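Local coordinates for protein tRNA-5-methyluridine(54) 2-sulfurtransferase (Pyrococcus horikoshii, PDB 3VRH) that catalyses the ATP-dependent 2-thiolation of 5-methyluridine at position 54 in the T loop of tRNAs, a modification that stabilises tRNA against heat, at residues I12-H15 with Y20-E23; H25-F30 with L209-E214; S60-Y65 with K194-V199; A64-K69 with V205-A210. One frame throughout, in Å; residues are numbered along the deposited sequence.

Contact 1 lies within the zinc-binding N-terminal region, contacts 3 and 4 within the PP-loop region, and contact 2 joins the two. Contact 3 is the buried one; contact 2 lies at the surface, and contacts 1 and 4 are partly buried. Contact 1 alone is made by paired backbone bonds, between two strands of a hairpin. The other three rest on side-chain packing: a lysine's aliphatic chain in contact 2, a leucine against a helix in contact 3, a tyrosine ring in contact 4. Contacts 2 and 4 share helix 201-211, contacts 3 and 4 helix 58-69. Contacts 1 and 2 each supply a ligand to the same zinc, and Ser60 of contact 3 binds bicine.

Contact 1. Residues I12-H15 with Y20-E23; sequences IKIH and YLCE. With ZN (zinc ion), chain B.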
loop_
_atom_site.group_PDB
_atom_site.type_symbol
_atom_site.label_atom_id
_atom_site.label_comp_id
_atom_site.label_asym_id
_atom_site.label_seq_id
_atom_site.Cartn_x
_atom_site.Cartn_y
_atom_site.Cartn_z
ATOM N N ILE A 12 11.338 0.895 -29.039
ATOM C CA ILE A 12 11.004 0.588 -27.665
ATOM C C ILE A 12 10.324 -0.782 -27.578
ATOM O O ILE A 12 9.711 -1.231 -28.552
ATOM C CB ILE A 12 10.097 1.691 -27.092
ATOM C CG1 ILE A 12 9.835 1.475 -25.595
ATOM C CG2 ILE A 12 8.807 1.786 -27.895
ATOM C CD1 ILE A 12 9.061 2.608 -24.953
ATOM N N LYS A 13 10.463 -1.455 -26.436
ATOM C CA LYS A 13 9.713 -2.684 -26.167
ATOM C C LYS A 13 8.481 -2.398 -25.314
ATOM O O LYS A 13 8.582 -1.822 -24.243
ATOM C CB LYS A 13 10.588 -3.743 -25.496
ATOM C CG LYS A 13 9.842 -5.047 -25.193
ATOM C CD LYS A 13 10.801 -6.145 -24.727
ATOM C CE LYS A 13 10.108 -7.501 -24.609
ATOM N NZ LYS A 13 9.313 -7.654 -23.347
ATOM N N ILE A 14 7.314 -2.765 -25.823
ATOM C CA ILE A 14 6.067 -2.603 -25.095
ATOM C C ILE A 14 5.755 -3.947 -24.453
ATOM O O ILE A 14 5.846 -4.983 -25.118
ATOM C CB ILE A 14 4.909 -2.203 -26.042
ATOM C CG1 ILE A 14 5.249 -0.910 -26.792
ATOM C CG2 ILE A 14 3.590 -2.071 -25.271
ATOM C CD1 ILE A 14 5.591 0.242 -25.875
ATOM N N HIS A 15 5.396 -3.933 -23.173
ATOM C CA HIS A 15 5.202 -5.171 -22.418
ATOM C C HIS A 15 3.810 -5.746 -22.594
ATOM O O HIS A 15 3.643 -6.962 -22.711
ATOM C CB HIS A 15 5.460 -4.951 -20.923
ATOM C CG HIS A 15 6.729 -4.215 -20.627
ATOM N ND1 HIS A 15 7.969 -4.689 -21.004
ATOM C CD2 HIS A 15 6.953 -3.043 -19.985
ATOM C CE1 HIS A 15 8.901 -3.837 -20.608
ATOM N NE2 HIS A 15 8.311 -2.833 -19.981
ATOM N N TYR A 20 7.894 -5.244 -29.995
ATOM C CA TYR A 20 8.858 -4.192 -30.268
ATOM C C TYR A 20 8.218 -3.271 -31.283
ATOM O O TYR A 20 7.516 -3.741 -32.192
ATOM C CB TYR A 20 10.155 -4.776 -30.815
ATOM C CG TYR A 20 10.905 -5.562 -29.770
ATOM C CD1 TYR A 20 11.847 -4.950 -28.963
ATOM C CD2 TYR A 20 10.650 -6.913 -29.573
ATOM C CE1 TYR A 20 12.528 -5.656 -27.996
ATOM C CE2 TYR A 20 11.329 -7.630 -28.605
ATOM C CZ TYR A 20 12.266 -6.995 -27.819
ATOM O OH TYR A 20 12.951 -7.700 -26.852
ATOM N N LEU A 21 8.446 -1.967 -31.124
ATOM C CA LEU A 21 7.868 -0.965 -32.017
ATOM C C LEU A 21 8.895 0.080 -32.432
ATOM O O LEU A 21 9.688 0.540 -31.612
ATOM C CB LEU A 21 6.692 -0.252 -31.329
ATOM C CG LEU A 21 5.450 -1.047 -30.939
ATOM C CD1 LEU A 21 4.459 -0.116 -30.253
ATOM C CD2 LEU A 21 4.823 -1.744 -32.164
ATOM N N CYS A 22 8.856 0.471 -33.704
ATOM C CA CYS A 22 9.656 1.581 -34.183
ATOM C C CYS A 22 9.040 2.883 -33.668
ATOM O O CYS A 22 7.951 2.874 -33.073
ATOM C CB CYS A 22 9.681 1.595 -35.713
ATOM S SG CYS A 22 8.145 2.164 -36.476
ATOM N N GLU A 23 9.735 3.991 -33.904
ATOM C CA GLU A 23 9.280 5.300 -33.462
ATOM C C GLU A 23 7.855 5.615 -33.887
ATOM O O GLU A 23 7.037 6.008 -33.066
ATOM C CB GLU A 23 10.204 6.387 -33.999
ATOM C CG GLU A 23 11.478 6.590 -33.210
ATOM C CD GLU A 23 12.103 7.946 -33.502
ATOM O OE1 GLU A 23 13.342 8.078 -33.366
ATOM O OE2 GLU A 23 11.342 8.876 -33.871
HETATM ZN ZN ZN B . 7.158 0.023 -37.379
#
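Lys13 lays its aliphatic chain over one face of the Tyr20 ring, with CG 4.2 Å from the ring centroid and 21° off the ring normal, a CH-pi contact. The chain then runs on toward the phenol end, where Lys13 CD comes within 3.4 Å of Tyr20 OH. With CG anti to the backbone N (chi1 180°), the lysine extends along the ring instead of turning away from it. A serine in place of Tyr20 would probably strip the Lys13 methylenes of the surface they lie on and let that chain swing free. Beneath this pair the backbones form an antiparallel hairpin. Ile12 and Leu21 are its hydrogen-bonded pair: Leu21 N gives a bond of 3.0 Å to Ile12 O, nearly straight at 163°, and Ile12 N returns one of 3.1 Å to Leu21 O. Lys13 and Tyr20 are the neighbouring non-hydrogen-bonded pair. Ile12 O also receives a CA-H...O contact from Tyr20. On the side of the hairpin turned from the tyrosine, Ile14 CG1 packs 3.6 Å from Leu21 CD1. Next in sequence, Cys22 takes the N-cap position of the following helix and binds zinc through SG at 2.5 Å; Cys3, Cys6 and His25 complete the site, so the hairpin leads directly into it. Ile12, Ile14 and Leu21 face helix 23-40, meeting Phe26 and Tyr29, while Ile12 and Ile14 also reach helix 201-211, whose Arg202 bonds to Lys13 O.

Contact 2. Residues H25-F30 with L209-E214; sequences HFKEYF and LAVGLE. With ZN (zinc ion), chain B.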
loop_
_atom_site.group_PDB
_atom_site.type_symbol
_atom_site.label_atom_id
_atom_site.label_comp_id
_atom_site.label_asym_id
_atom_site.label_seq_id
_atom_site.Cartn_x
_atom_site.Cartn_y
_atom_site.Cartn_z
ATOM N N HIS A 25 5.394 3.683 -35.138
ATOM C CA HIS A 25 4.387 2.750 -34.649
ATOM C C HIS A 25 4.209 2.845 -33.143
ATOM O O HIS A 25 3.139 2.511 -32.628
ATOM C CB HIS A 25 4.662 1.303 -35.089
ATOM C CG HIS A 25 4.199 1.017 -36.479
ATOM N ND1 HIS A 25 5.071 0.786 -37.514
ATOM C CD2 HIS A 25 2.961 1.005 -37.024
ATOM C CE1 HIS A 25 4.398 0.607 -38.634
ATOM N NE2 HIS A 25 3.112 0.738 -38.366
ATOM N N PHE A 26 5.249 3.296 -32.438
ATOM C CA PHE A 26 5.096 3.585 -31.017
ATOM C C PHE A 26 4.189 4.798 -30.801
ATOM O O PHE A 26 3.293 4.767 -29.951
ATOM C CB PHE A 26 6.444 3.836 -30.341
ATOM C CG PHE A 26 6.312 4.405 -28.964
ATOM C CD1 PHE A 26 5.763 3.643 -27.933
ATOM C CD2 PHE A 26 6.700 5.709 -28.697
ATOM C CE1 PHE A 26 5.624 4.169 -26.659
ATOM C CE2 PHE A 26 6.563 6.245 -27.425
ATOM C CZ PHE A 26 6.022 5.475 -26.402
ATOM N N LYS A 27 4.441 5.867 -31.566
ATOM C CA LYS A 27 3.626 7.082 -31.497
ATOM C C LYS A 27 2.164 6.718 -31.681
ATOM O O LYS A 27 1.300 7.119 -30.893
ATOM C CB LYS A 27 4.072 8.093 -32.562
ATOM C CG LYS A 27 5.281 8.916 -32.119
ATOM C CD LYS A 27 6.068 9.545 -33.278
ATOM C CE LYS A 27 5.217 10.409 -34.184
ATOM N NZ LYS A 27 6.078 11.234 -35.112
ATOM N N GLU A 28 1.911 5.923 -32.718
ATOM C CA GLU A 28 0.570 5.445 -33.039
ATOM C C GLU A 28 -0.038 4.624 -31.905
ATOM O O GLU A 28 -1.184 4.855 -31.504
ATOM C CB GLU A 28 0.612 4.629 -34.336
ATOM C CG GLU A 28 -0.714 3.989 -34.703
ATOM C CD GLU A 28 -0.729 3.386 -36.114
ATOM O OE1 GLU A 28 0.352 3.212 -36.725
ATOM O OE2 GLU A 28 -1.837 3.087 -36.613
ATOM N N TYR A 29 0.729 3.673 -31.376
ATOM C CA TYR A 29 0.269 2.905 -30.219
ATOM C C TYR A 29 -0.100 3.835 -29.055
ATOM O O TYR A 29 -1.146 3.673 -28.408
ATOM C CB TYR A 29 1.334 1.881 -29.805
ATOM C CG TYR A 29 1.313 1.473 -28.346
ATOM C CD1 TYR A 29 2.037 2.194 -27.402
ATOM C CD2 TYR A 29 0.592 0.360 -27.916
ATOM C CE1 TYR A 29 2.028 1.840 -26.069
ATOM C CE2 TYR A 29 0.578 -0.016 -26.574
ATOM C CZ TYR A 29 1.306 0.731 -25.654
ATOM O OH TYR A 29 1.319 0.405 -24.315
ATOM N N PHE A 30 0.736 4.835 -28.809
ATOM C CA PHE A 30 0.531 5.696 -27.643
ATOM C C PHE A 30 -0.735 6.526 -27.828
ATOM O O PHE A 30 -1.566 6.646 -26.917
ATOM C CB PHE A 30 1.748 6.598 -27.447
ATOM C CG PHE A 30 1.733 7.403 -26.171
ATOM C CD1 PHE A 30 1.139 8.650 -26.129
ATOM C CD2 PHE A 30 2.388 6.940 -25.025
ATOM C CE1 PHE A 30 1.152 9.407 -24.969
ATOM C CE2 PHE A 30 2.395 7.700 -23.861
ATOM C CZ PHE A 30 1.774 8.938 -23.845
ATOM N N LEU A 209 10.171 12.333 -26.351
ATOM C CA LEU A 209 11.439 12.341 -27.054
ATOM C C LEU A 209 11.198 12.045 -28.522
ATOM O O LEU A 209 11.859 12.613 -29.385
ATOM C CB LEU A 209 12.402 11.333 -26.418
ATOM C CG LEU A 209 12.519 11.633 -24.908
ATOM C CD1 LEU A 209 13.515 10.725 -24.165
ATOM C CD2 LEU A 209 12.814 13.135 -24.665
ATOM N N ALA A 210 10.223 11.184 -28.800
ATOM C CA ALA A 210 9.906 10.830 -30.181
ATOM C C ALA A 210 9.352 12.021 -30.947
ATOM O O ALA A 210 9.660 12.198 -32.114
ATOM C CB ALA A 210 8.947 9.655 -30.240
ATOM N N VAL A 211 8.552 12.854 -30.292
ATOM C CA VAL A 211 7.952 13.985 -30.990
ATOM C C VAL A 211 8.737 15.290 -30.816
ATOM O O VAL A 211 8.298 16.335 -31.273
ATOM C CB VAL A 211 6.475 14.208 -30.601
ATOM C CG1 VAL A 211 5.618 13.034 -31.071
ATOM C CG2 VAL A 211 6.332 14.421 -29.095
ATOM N N GLY A 212 9.891 15.231 -30.154
ATOM C CA GLY A 212 10.748 16.400 -30.058
ATOM C C GLY A 212 10.300 17.424 -29.031
ATOM O O GLY A 212 10.666 18.598 -29.114
ATOM N N LEU A 213 9.512 16.980 -28.057
ATOM C CA LEU A 213 9.154 17.816 -26.925
ATOM C C LEU A 213 10.308 17.874 -25.922
ATOM O O LEU A 213 10.850 16.850 -25.530
ATOM C CB LEU A 213 7.881 17.292 -26.247
ATOM C CG LEU A 213 6.536 17.649 -26.885
ATOM C CD1 LEU A 213 5.463 16.694 -26.343
ATOM C CD2 LEU A 213 6.159 19.117 -26.613
ATOM N N GLU A 214 10.666 19.089 -25.514
ATOM C CA GLU A 214 11.654 19.308 -24.473
ATOM C C GLU A 214 10.944 19.820 -23.220
ATOM O O GLU A 214 9.987 20.593 -23.303
ATOM C CB GLU A 214 12.689 20.330 -24.926
ATOM C CG GLU A 214 13.322 20.033 -26.274
ATOM C CD GLU A 214 13.915 21.299 -26.898
ATOM O OE1 GLU A 214 15.042 21.687 -26.512
ATOM O OE2 GLU A 214 13.236 21.916 -27.749
HETATM ZN ZN ZN B . 7.158 0.023 -37.379
#
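Lys27 turns the flank of its chain, not its charged end, toward the last turn of helix 201-211. CG approaches the methyl group of Ala210, with Lys27 CG and Ala210 CB 4.2 Å apart, while farther out Lys27 CE lies 4.1 Å from Val211 CG1. The lysine and valine side chains run at a slant to each other, so the touching is spread over successive methylenes and stays loose throughout. A bend at chi3 (56°) turns the end of the chain back toward its own helix, where NZ forms a salt bridge with Glu24. That leaves the hydrocarbon part facing Ala210 and Val211. An aspartate in place of Lys27 would probably leave Glu24 without its charged mate and open a gap beside the two small side chains. Gly212, at phi 78°, leaves helical geometry in a Schellman motif, a backbone shape that suits glycine. One turn before Glu28 and Tyr29, His25 ND1 binds zinc at 2.2 Å, joining Cys3, Cys6 and Cys22, so the helix that carries Lys27 also supplies a zinc ligand. The contact thus bridges the zinc-binding N-terminal region and the PP-loop region. Next to it Phe26 packs on Ala206 and Tyr207, and Phe30 stacks with Tyr207, so helix 23-40 also meets helix 201-211 through these two phenylalanines. Helix 58-69 borders the same seam: Lys69 meets Lys27, and Tyr65 meets Val211.

Contact 3. Residues S60-Y65 with K194-V199; sequences SAVTAY and KPLYEV. With BCN (bicine), chain D.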
loop_
_atom_site.group_PDB
_atom_site.type_symbol
_atom_site.label_atom_id
_atom_site.label_comp_id
_atom_site.label_asym_id
_atom_site.label_seq_id
_atom_site.Cartn_x
_atom_site.Cartn_y
_atom_site.Cartn_z
ATOM N N SER A 60 2.196 17.052 -18.745
ATOM C CA SER A 60 1.230 17.986 -19.266
ATOM C C SER A 60 1.553 18.340 -20.721
ATOM O O SER A 60 0.647 18.576 -21.516
ATOM C CB SER A 60 1.172 19.234 -18.384
ATOM O OG SER A 60 2.457 19.778 -18.166
ATOM N N ALA A 61 2.835 18.350 -21.083
ATOM C CA ALA A 61 3.218 18.631 -22.458
ATOM C C ALA A 61 2.711 17.574 -23.425
ATOM O O ALA A 61 2.187 17.895 -24.485
ATOM C CB ALA A 61 4.734 18.764 -22.585
ATOM N N VAL A 62 2.910 16.309 -23.070
ATOM C CA VAL A 62 2.496 15.201 -23.919
ATOM C C VAL A 62 0.962 15.159 -23.952
ATOM O O VAL A 62 0.353 14.832 -24.976
ATOM C CB VAL A 62 3.109 13.853 -23.400
ATOM C CG1 VAL A 62 2.376 12.634 -23.966
ATOM C CG2 VAL A 62 4.601 13.788 -23.745
ATOM N N THR A 63 0.343 15.511 -22.827
ATOM C CA THR A 63 -1.109 15.515 -22.746
ATOM C C THR A 63 -1.644 16.488 -23.795
ATOM O O THR A 63 -2.450 16.107 -24.642
ATOM C CB THR A 63 -1.630 15.933 -21.359
ATOM O OG1 THR A 63 -1.217 14.975 -20.378
ATOM C CG2 THR A 63 -3.148 16.015 -21.349
ATOM N N ALA A 64 -1.177 17.731 -23.755
ATOM C CA ALA A 64 -1.670 18.743 -24.694
ATOM C C ALA A 64 -1.312 18.374 -26.118
ATOM O O ALA A 64 -2.094 18.599 -27.039
ATOM C CB ALA A 64 -1.121 20.110 -24.349
ATOM N N TYR A 65 -0.131 17.798 -26.290
ATOM C CA TYR A 65 0.325 17.392 -27.597
ATOM C C TYR A 65 -0.615 16.357 -28.216
ATOM O O TYR A 65 -1.015 16.494 -29.370
ATOM C CB TYR A 65 1.761 16.843 -27.549
ATOM C CG TYR A 65 2.349 16.573 -28.932
ATOM C CD1 TYR A 65 1.984 15.441 -29.659
ATOM C CD2 TYR A 65 3.267 17.447 -29.505
ATOM C CE1 TYR A 65 2.501 15.180 -30.900
ATOM C CE2 TYR A 65 3.795 17.204 -30.779
ATOM C CZ TYR A 65 3.407 16.062 -31.466
ATOM O OH TYR A 65 3.915 15.794 -32.715
ATOM N N LYS A 194 -7.972 12.725 -16.768
ATOM C CA LYS A 194 -6.587 12.262 -16.864
ATOM C C LYS A 194 -6.483 11.323 -18.067
ATOM O O LYS A 194 -6.610 10.094 -17.925
ATOM C CB LYS A 194 -6.169 11.520 -15.564
ATOM C CG LYS A 194 -6.108 12.415 -14.333
ATOM C CD LYS A 194 -5.764 11.656 -13.047
ATOM C CE LYS A 194 -5.745 12.622 -11.864
ATOM N NZ LYS A 194 -5.279 11.979 -10.595
ATOM N N PRO A 195 -6.291 11.893 -19.262
ATOM C CA PRO A 195 -6.189 11.102 -20.495
ATOM C C PRO A 195 -4.982 10.155 -20.550
ATOM O O PRO A 195 -4.993 9.190 -21.311
ATOM C CB PRO A 195 -6.056 12.175 -21.592
ATOM C CG PRO A 195 -6.589 13.450 -20.965
ATOM C CD PRO A 195 -6.268 13.349 -19.518
ATOM N N LEU A 196 -3.950 10.433 -19.764
ATOM C CA LEU A 196 -2.777 9.576 -19.759
ATOM C C LEU A 196 -2.879 8.501 -18.671
ATOM O O LEU A 196 -1.880 7.872 -18.320
ATOM C CB LEU A 196 -1.512 10.400 -19.542
ATOM C CG LEU A 196 -1.212 11.504 -20.559
ATOM C CD1 LEU A 196 0.218 11.998 -20.354
ATOM C CD2 LEU A 196 -1.454 11.030 -22.015
ATOM N N TYR A 197 -4.090 8.293 -18.162
ATOM C CA TYR A 197 -4.329 7.321 -17.089
ATOM C C TYR A 197 -3.709 5.944 -17.294
ATOM O O TYR A 197 -3.291 5.314 -16.330
ATOM C CB TYR A 197 -5.833 7.157 -16.829
ATOM C CG TYR A 197 -6.168 6.673 -15.428
ATOM C CD1 TYR A 197 -6.042 7.526 -14.327
ATOM C CD2 TYR A 197 -6.635 5.375 -15.207
ATOM C CE1 TYR A 197 -6.341 7.091 -13.037
ATOM C CE2 TYR A 197 -6.956 4.932 -13.926
ATOM C CZ TYR A 197 -6.808 5.793 -12.837
ATOM O OH TYR A 197 -7.125 5.347 -11.549
ATOM N N GLU A 198 -3.647 5.474 -18.537
ATOM C CA GLU A 198 -3.260 4.083 -18.778
ATOM C C GLU A 198 -1.905 3.911 -19.443
ATOM O O GLU A 198 -1.477 2.772 -19.709
ATOM C CB GLU A 198 -4.338 3.333 -19.576
ATOM C CG GLU A 198 -5.708 3.357 -18.907
ATOM C CD GLU A 198 -6.718 2.487 -19.631
ATOM O OE1 GLU A 198 -7.386 2.992 -20.557
ATOM O OE2 GLU A 198 -6.834 1.294 -19.278
ATOM N N VAL A 199 -1.233 5.024 -19.725
ATOM C CA VAL A 199 0.127 4.945 -20.243
ATOM C C VAL A 199 1.105 5.054 -19.069
ATOM O O VAL A 199 0.796 5.675 -18.049
ATOM C CB VAL A 199 0.432 6.024 -21.309
ATOM C CG1 VAL A 199 -0.370 5.782 -22.562
ATOM C CG2 VAL A 199 0.166 7.425 -20.745
HETATM N N1 BCN D . 0.750 17.627 -14.468
HETATM C C1 BCN D . 1.030 16.134 -14.428
HETATM C C2 BCN D . 1.538 15.629 -13.131
HETATM O O21 BCN D . 1.217 16.260 -12.091
HETATM O O22 BCN D . 2.284 14.625 -13.082
HETATM C C3 BCN D . 1.956 18.387 -14.892
HETATM C C4 BCN D . 3.087 17.637 -15.627
HETATM O O4 BCN D . 3.762 18.174 -16.468
HETATM C C5 BCN D . -0.343 17.897 -15.401
HETATM C C6 BCN D . -0.878 19.262 -15.316
HETATM O O6 BCN D . -1.931 19.536 -15.788
#
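Leu196 drives its CD1 methyl against Thr63, 3.3 Å from OG1, and this is the tight end of the contact. Leucine CG follows at 3.5 Å from Thr63 OG1, so the hydroxyl oxygen rests against hydrocarbon. Its polar partner is the backbone carbonyl of Asp59, one turn earlier in the same helix. The threonine torsion explains both: with OG1 anti to the carbonyl carbon (chi1 -64°) it sits beside its own backbone N, while CG2 is set toward Pro195. The packing slackens away from the hydroxyl, since Thr63 CG2 stands 4.3 Å from Pro195 CG, and Val62 CG1 is the same 4.3 Å from Leu196 CD1. All four residues are nonetheless buried, covered by helix 23-40, where Val34 touches Pro195 and Leu196, and Phe30 touches Val62. The character turns polar at Ser60, in the PP-loop of this HUP-type fold, at the start of helix 58-69. Bicine O4 accepts a bond from Ser60 N at 3.0 Å and gives one to Ser60 OG at 2.7 Å, and the serine OG is also bonded to Ser55 N. Ala53 and Gly154, which bind ATP, also line the bicine pocket, so bicine lies in the nucleotide site. The chemistry implies a division of labour along one helix: Ser60 holds the ligand with backbone and hydroxyl, while Val62 and Thr63, within the next turn, pack on the loop.

Contact 4. Residues A64-K69 with V205-A210; sequences AYVLKK and VAYALA
Tyr207 OH is hydrogen-bonded to Glu31 of helix 23-40, whose carboxylate also forms a salt bridge with Lys69 NZ, so one acidic group ties together residues from both helices of this contact. Those helices, 58-69 and 201-211, belong to the PP-loop ATPase region, and their short segments cross at 68° with axes 12.0 Å apart. So wide a spacing is filled by Tyr207, whose CG is anti to the backbone N (chi1 -172°) and whose ring reaches across to the other helix. There it comes between Tyr65 and Val66. The two tyrosine side chains cross at about a right angle, their ring planes at 74° and centroids 5.9 Å apart, and Tyr65 CD1 lies at the edge of the Tyr207 ring, in its plane. The valine meets the same ring obliquely, with Val66 CG2 3.6 Å from Tyr207 CE1. Lys69 runs out extended, passing its CD near the hydroxyl on the way to Glu31. Val62, Val66 and Tyr65 of helix 58-69 thus pack against the Tyr207 ring, while its oxygen has a charged acceptor. Glu31 would be expected to polarise the phenol O-H. Beyond the polar bond, the hydroxyl oxygen is also packed against carbon: Tyr65 CE1 lies 3.4 Å from Tyr207 OH.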
loop_
_atom_site.group_PDB
_atom_site.type_symbol
_atom_site.label_atom_id
_atom_site.label_comp_id
_atom_site.label_asym_id
_atom_site.label_seq_id
_atom_site.Cartn_x
_atom_site.Cartn_y
_atom_site.Cartn_z
ATOM N N ALA A 64 -1.177 17.731 -23.755
ATOM C CA ALA A 64 -1.670 18.743 -24.694
ATOM C C ALA A 64 -1.312 18.374 -26.118
ATOM O O ALA A 64 -2.094 18.599 -27.039
ATOM C CB ALA A 64 -1.121 20.110 -24.349
ATOM N N TYR A 65 -0.131 17.798 -26.290
ATOM C CA TYR A 65 0.325 17.392 -27.597
ATOM C C TYR A 65 -0.615 16.357 -28.216
ATOM O O TYR A 65 -1.015 16.494 -29.370
ATOM C CB TYR A 65 1.761 16.843 -27.549
ATOM C CG TYR A 65 2.349 16.573 -28.932
ATOM C CD1 TYR A 65 1.984 15.441 -29.659
ATOM C CD2 TYR A 65 3.267 17.447 -29.505
ATOM C CE1 TYR A 65 2.501 15.180 -30.900
ATOM C CE2 TYR A 65 3.795 17.204 -30.779
ATOM C CZ TYR A 65 3.407 16.062 -31.466
ATOM O OH TYR A 65 3.915 15.794 -32.715
ATOM N N VAL A 66 -0.951 15.323 -27.454
ATOM C CA VAL A 66 -1.757 14.230 -27.982
ATOM C C VAL A 66 -3.230 14.599 -28.150
ATOM O O VAL A 66 -3.840 14.237 -29.155
ATOM C CB VAL A 66 -1.622 12.924 -27.144
ATOM C CG1 VAL A 66 -2.532 11.831 -27.687
ATOM C CG2 VAL A 66 -0.186 12.428 -27.166
ATOM N N LEU A 67 -3.804 15.297 -27.175
ATOM C CA LEU A 67 -5.184 15.756 -27.319
ATOM C C LEU A 67 -5.330 16.572 -28.604
ATOM O O LEU A 67 -6.326 16.448 -29.310
ATOM C CB LEU A 67 -5.613 16.598 -26.125
ATOM C CG LEU A 67 -5.785 15.836 -24.808
ATOM C CD1 LEU A 67 -6.287 16.767 -23.742
ATOM C CD2 LEU A 67 -6.719 14.665 -24.966
ATOM N N LYS A 68 -4.307 17.369 -28.914
ATOM C CA LYS A 68 -4.285 18.196 -30.124
ATOM C C LYS A 68 -4.217 17.323 -31.366
ATOM O O LYS A 68 -5.000 17.496 -32.303
ATOM C CB LYS A 68 -3.074 19.142 -30.104
ATOM C CG LYS A 68 -3.058 20.178 -31.223
ATOM C CD LYS A 68 -4.068 21.282 -30.958
ATOM C CE LYS A 68 -4.047 22.304 -32.091
ATOM N NZ LYS A 68 -5.191 23.234 -31.975
ATOM N N LYS A 69 -3.267 16.393 -31.377
ATOM C CA LYS A 69 -3.097 15.489 -32.511
ATOM C C LYS A 69 -4.354 14.633 -32.738
ATOM O O LYS A 69 -4.729 14.338 -33.875
ATOM C CB LYS A 69 -1.864 14.619 -32.316
ATOM C CG LYS A 69 -1.529 13.750 -33.515
ATOM C CD LYS A 69 -0.145 13.138 -33.378
ATOM C CE LYS A 69 0.189 12.270 -34.588
ATOM N NZ LYS A 69 1.497 11.566 -34.498
ATOM N N VAL A 205 7.849 9.416 -21.280
ATOM C CA VAL A 205 9.211 9.814 -21.632
ATOM C C VAL A 205 9.531 9.469 -23.088
ATOM O O VAL A 205 9.983 10.331 -23.854
ATOM C CB VAL A 205 10.276 9.181 -20.705
ATOM C CG1 VAL A 205 11.687 9.404 -21.283
ATOM C CG2 VAL A 205 10.173 9.770 -19.304
ATOM N N ALA A 206 9.267 8.230 -23.483
ATOM C CA ALA A 206 9.563 7.822 -24.851
ATOM C C ALA A 206 8.773 8.623 -25.906
ATOM O O ALA A 206 9.269 8.910 -27.000
ATOM C CB ALA A 206 9.350 6.318 -25.018
ATOM N N TYR A 207 7.546 8.995 -25.574
ATOM C CA TYR A 207 6.734 9.715 -26.532
ATOM C C TYR A 207 7.234 11.140 -26.736
ATOM O O TYR A 207 7.395 11.580 -27.869
ATOM C CB TYR A 207 5.266 9.714 -26.121
ATOM C CG TYR A 207 4.370 10.288 -27.188
ATOM C CD1 TYR A 207 4.053 11.639 -27.204
ATOM C CD2 TYR A 207 3.862 9.483 -28.197
ATOM C CE1 TYR A 207 3.233 12.178 -28.196
ATOM C CE2 TYR A 207 3.045 10.004 -29.189
ATOM C CZ TYR A 207 2.728 11.352 -29.183
ATOM O OH TYR A 207 1.916 11.882 -30.165
ATOM N N ALA A 208 7.468 11.858 -25.641
ATOM C CA ALA A 208 8.018 13.209 -25.699
ATOM C C ALA A 208 9.279 13.283 -26.549
ATOM O O ALA A 208 9.450 14.185 -27.351
ATOM C CB ALA A 208 8.325 13.716 -24.311
ATOM N N LEU A 209 10.171 12.333 -26.351
ATOM C CA LEU A 209 11.439 12.341 -27.054
ATOM C C LEU A 209 11.198 12.045 -28.522
ATOM O O LEU A 209 11.859 12.613 -29.385
ATOM C CB LEU A 209 12.402 11.333 -26.418
ATOM C CG LEU A 209 12.519 11.633 -24.908
ATOM C CD1 LEU A 209 13.515 10.725 -24.165
ATOM C CD2 LEU A 209 12.814 13.135 -24.665
ATOM N N ALA A 210 10.223 11.184 -28.800
ATOM C CA ALA A 210 9.906 10.830 -30.181
ATOM C C ALA A 210 9.352 12.021 -30.947
ATOM O O ALA A 210 9.660 12.198 -32.114
ATOM C CB ALA A 210 8.947 9.655 -30.240
#